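Local structure of SAHS4 (Ramazzottius varieornatus, 5Z4G) at residues K27-N37 against V150-A161. The protein probably acts as a secreted, heat-soluble molecular shield that protects the tardigrade during water loss, and binds zinc ions. Sequence-based numbering, arbitrary orientation. Where two conformers were deposited one is given.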
# COMPACT_ATOMS: atom_id res chain seq x y z
N LYS A 27 -2.67 7.26 10.08
CA LYS A 27 -3.51 7.51 8.90
C LYS A 27 -2.80 8.49 7.98
O LYS A 27 -2.15 9.42 8.44
CB LYS A 27 -4.89 8.02 9.30
CG LYS A 27 -5.91 7.89 8.18
CD LYS A 27 -7.26 8.42 8.62
CE LYS A 27 -8.31 8.08 7.58
NZ LYS A 27 -9.68 8.46 8.03
N TRP A 28 -2.93 8.26 6.68
CA TRP A 28 -2.11 8.91 5.66
C TRP A 28 -2.97 9.35 4.48
O TRP A 28 -3.86 8.62 4.06
CB TRP A 28 -1.05 7.92 5.16
CG TRP A 28 -0.18 7.39 6.27
CD1 TRP A 28 -0.32 6.20 6.95
CD2 TRP A 28 0.96 8.05 6.84
NE1 TRP A 28 0.68 6.08 7.90
CE2 TRP A 28 1.48 7.19 7.84
CE3 TRP A 28 1.62 9.26 6.56
CZ2 TRP A 28 2.63 7.53 8.59
CZ3 TRP A 28 2.76 9.61 7.31
CH2 TRP A 28 3.25 8.74 8.31
N GLU A 29 -2.69 10.54 3.96
CA GLU A 29 -3.38 11.06 2.78
C GLU A 29 -2.38 11.27 1.66
O GLU A 29 -1.34 11.91 1.86
CB GLU A 29 -4.09 12.38 3.10
CG GLU A 29 -4.75 13.04 1.90
CD GLU A 29 -5.19 14.46 2.18
OE1 GLU A 29 -5.11 15.30 1.27
OE2 GLU A 29 -5.60 14.75 3.32
N SER A 30 -2.68 10.72 0.48
CA SER A 30 -1.79 10.88 -0.68
C SER A 30 -1.63 12.37 -1.01
O SER A 30 -2.60 13.14 -0.96
CB SER A 30 -2.31 10.10 -1.88
OG SER A 30 -3.59 10.54 -2.28
N ILE A 31 -0.40 12.77 -1.31
CA ILE A 31 -0.15 14.15 -1.72
C ILE A 31 -0.73 14.40 -3.11
O ILE A 31 -0.97 13.46 -3.86
CB ILE A 31 1.34 14.54 -1.63
CG1 ILE A 31 2.16 13.84 -2.72
CG2 ILE A 31 1.87 14.25 -0.23
CD1 ILE A 31 3.49 14.52 -3.03
N ASP A 32 -0.95 15.67 -3.45
CA ASP A 32 -1.46 16.02 -4.79
C ASP A 32 -0.55 15.50 -5.89
O ASP A 32 0.67 15.53 -5.76
CB ASP A 32 -1.62 17.54 -4.91
CG ASP A 32 -2.90 18.06 -4.26
OD1 ASP A 32 -3.66 17.28 -3.64
OD2 ASP A 32 -3.16 19.27 -4.37
N GLY A 33 -1.16 15.00 -6.96
CA GLY A 33 -0.41 14.54 -8.13
C GLY A 33 -0.26 13.04 -8.21
O GLY A 33 -0.81 12.30 -7.38
N THR A 34 0.48 12.60 -9.22
CA THR A 34 0.69 11.19 -9.51
C THR A 34 2.03 10.72 -8.93
O THR A 34 2.92 11.54 -8.71
CB THR A 34 0.68 10.93 -11.03
OG1 THR A 34 1.55 11.85 -11.69
CG2 THR A 34 -0.73 11.08 -11.58
N PRO A 35 2.17 9.40 -8.67
CA PRO A 35 3.44 8.89 -8.16
C PRO A 35 4.62 9.23 -9.07
O PRO A 35 4.44 9.37 -10.29
CB PRO A 35 3.21 7.38 -8.14
CG PRO A 35 1.75 7.26 -7.88
CD PRO A 35 1.16 8.33 -8.74
N GLU A 36 5.80 9.39 -8.48
CA GLU A 36 7.05 9.49 -9.24
C GLU A 36 7.19 8.27 -10.14
O GLU A 36 6.96 7.13 -9.69
CB GLU A 36 8.25 9.60 -8.31
CG GLU A 36 8.94 10.96 -8.32
CD GLU A 36 10.36 10.91 -7.77
OE1 GLU A 36 10.73 11.84 -7.02
OE2 GLU A 36 11.10 9.96 -8.08
N ASN A 37 7.53 8.51 -11.41
CA ASN A 37 7.70 7.47 -12.43
C ASN A 37 6.39 6.70 -12.78
O ASN A 37 6.44 5.59 -13.31
CB ASN A 37 8.83 6.50 -12.02
CG ASN A 37 9.53 5.88 -13.21
OD1 ASN A 37 9.68 6.51 -14.26
ND2 ASN A 37 9.98 4.64 -13.05
N VAL A 150 9.99 -2.12 -12.86
CA VAL A 150 9.83 -0.65 -12.78
C VAL A 150 9.33 -0.23 -11.41
O VAL A 150 8.43 -0.87 -10.85
CB VAL A 150 8.98 -0.08 -13.93
CG1 VAL A 150 8.75 1.42 -13.79
CG2 VAL A 150 9.69 -0.32 -15.26
N THR A 151 9.94 0.83 -10.89
CA THR A 151 9.64 1.36 -9.57
C THR A 151 8.92 2.70 -9.66
O THR A 151 9.36 3.61 -10.37
CB THR A 151 10.93 1.50 -8.75
OG1 THR A 151 11.54 0.22 -8.61
CG2 THR A 151 10.66 2.05 -7.37
N GLY A 152 7.81 2.80 -8.95
CA GLY A 152 7.12 4.06 -8.71
C GLY A 152 7.22 4.44 -7.24
O GLY A 152 7.48 3.59 -6.39
N LYS A 153 7.02 5.71 -6.94
CA LYS A 153 7.07 6.18 -5.55
C LYS A 153 5.95 7.16 -5.32
O LYS A 153 5.76 8.10 -6.09
CB LYS A 153 8.43 6.83 -5.22
CG LYS A 153 9.65 5.96 -5.46
CD LYS A 153 10.95 6.74 -5.36
CE LYS A 153 12.14 5.86 -5.71
NZ LYS A 153 13.42 6.46 -5.23
N ARG A 154 5.19 6.93 -4.26
CA ARG A 154 4.12 7.84 -3.87
C ARG A 154 4.33 8.35 -2.46
O ARG A 154 4.75 7.60 -1.56
CB ARG A 154 2.79 7.12 -3.95
CG ARG A 154 1.62 8.06 -4.06
CD ARG A 154 0.36 7.26 -4.13
NE ARG A 154 -0.73 8.08 -4.63
CZ ARG A 154 -2.01 7.78 -4.48
NH1 ARG A 154 -2.36 6.70 -3.79
NH2 ARG A 154 -2.94 8.59 -4.98
N TRP A 155 4.03 9.63 -2.25
CA TRP A 155 4.16 10.26 -0.94
C TRP A 155 2.82 10.57 -0.30
O TRP A 155 1.85 10.90 -0.98
CB TRP A 155 5.01 11.53 -1.03
CG TRP A 155 6.46 11.23 -1.31
CD1 TRP A 155 7.46 11.09 -0.40
CD2 TRP A 155 7.06 11.02 -2.60
NE1 TRP A 155 8.65 10.81 -1.03
CE2 TRP A 155 8.43 10.76 -2.38
CE3 TRP A 155 6.56 11.02 -3.92
CZ2 TRP A 155 9.33 10.51 -3.43
CZ3 TRP A 155 7.46 10.77 -4.97
CH2 TRP A 155 8.82 10.52 -4.71
N TYR A 156 2.80 10.43 1.02
CA TYR A 156 1.61 10.68 1.84
C TYR A 156 1.98 11.57 3.01
O TYR A 156 3.12 11.55 3.47
CB TYR A 156 1.06 9.37 2.43
CG TYR A 156 0.58 8.34 1.42
CD1 TYR A 156 1.49 7.58 0.67
CD2 TYR A 156 -0.78 8.10 1.24
CE1 TYR A 156 1.05 6.65 -0.25
CE2 TYR A 156 -1.24 7.17 0.31
CZ TYR A 156 -0.31 6.43 -0.42
OH TYR A 156 -0.70 5.48 -1.34
N LYS A 157 0.99 12.33 3.50
CA LYS A 157 1.11 13.14 4.71
C LYS A 157 0.26 12.53 5.79
O LYS A 157 -0.86 12.07 5.52
CB LYS A 157 0.63 14.58 4.44
CG LYS A 157 1.54 15.42 3.56
CD LYS A 157 2.91 15.71 4.15
CE LYS A 157 2.91 16.74 5.27
NZ LYS A 157 4.30 17.08 5.69
N LYS A 158 0.77 12.54 7.03
CA LYS A 158 0.00 12.02 8.17
C LYS A 158 -1.18 12.92 8.46
O LYS A 158 -1.08 14.15 8.41
CB LYS A 158 0.88 11.89 9.41
CG LYS A 158 0.23 11.10 10.53
CD LYS A 158 1.13 11.00 11.75
CE LYS A 158 2.18 9.92 11.57
NZ LYS A 158 2.91 9.71 12.85
N ILE A 159 -2.32 12.28 8.71
CA ILE A 159 -3.56 13.00 9.04
C ILE A 159 -4.20 12.43 10.30
O ILE A 159 -3.98 11.26 10.62
CB ILE A 159 -4.57 13.00 7.86
CG1 ILE A 159 -4.90 11.56 7.41
CG2 ILE A 159 -4.04 13.86 6.71
CD1 ILE A 159 -6.08 11.42 6.48
N HIS A 160 -4.97 13.24 11.02
CA HIS A 160 -5.63 12.75 12.24
C HIS A 160 -6.81 11.82 11.96
O HIS A 160 -7.05 10.86 12.69
CB HIS A 160 -6.08 13.91 13.12
CG HIS A 160 -4.95 14.71 13.69
ND1 HIS A 160 -4.77 16.05 13.41
CD2 HIS A 160 -3.92 14.35 14.48
CE1 HIS A 160 -3.69 16.48 14.03
NE2 HIS A 160 -3.15 15.47 14.69
N ALA A 161 -7.52 12.11 10.87
CA ALA A 161 -8.75 11.42 10.49
C ALA A 161 -9.10 11.85 9.08
O ALA A 161 -8.56 12.86 8.60
CB ALA A 161 -9.90 11.77 11.44
OXT ALA A 161 -9.93 11.21 8.41
O HOH W 1 -2.64 9.31 12.11
O HOH W 2 0.17 11.06 -4.97
O HOH W 3 -1.75 9.72 -7.43
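Glu29 and Lys157 exchange both backbone hydrogen bonds of an antiparallel pair, Glu29 N to Lys157 O and Lys157 N to Glu29 O each spanning 2.9 Å, and Ile31 N extends the ladder to Trp155 O. The first chain then leaves the sheet in a loop through Gly33, whose backbone angles favour glycine, and returns at Glu36, which pairs with Lys153. Beyond it the Asn37 amide imitates a backbone donor, ND2 reaching Thr151 O at 2.9 Å in the amide plane. At the other end the extended Lys27 chain runs past Ile159 and forms a salt bridge from NZ to the C-terminal OXT of Ala161 (2.8 Å).

Long and flat side chains provide the packing. Lys158 lays its aliphatic part over a face of the Trp28 indole, CE 3.6 Å from CH2, while Glu36 meets the far end of the Trp155 ring obliquely, OE1 3.3 Å from CH2, carboxylate and ring planes 52° apart. Arg154, with CG anti to the backbone N (chi1 -159°), passes Pro35 and spreads its guanidinium beneath Ser30 CB, 3.4 Å above the plane. Two waters, one taking NE and the other NH2, lie between it and Gly33 O; NH1 donates to Thr61 OG1 and to Tyr156 OH, itself bonded to Gln143 OE1. A leucine in place of Arg154 would probably leave both waters and Thr61 OG1 without its N-H groups, and the Tyr156 hydroxyl with Gln143 but no arginine.

As in fatty-acid-binding proteins, first and last strands meet to close the barrel: strand 62-66 flanks 26-30, strand 140-147 flanks 150-159, and helix 38-44 packs on Val150.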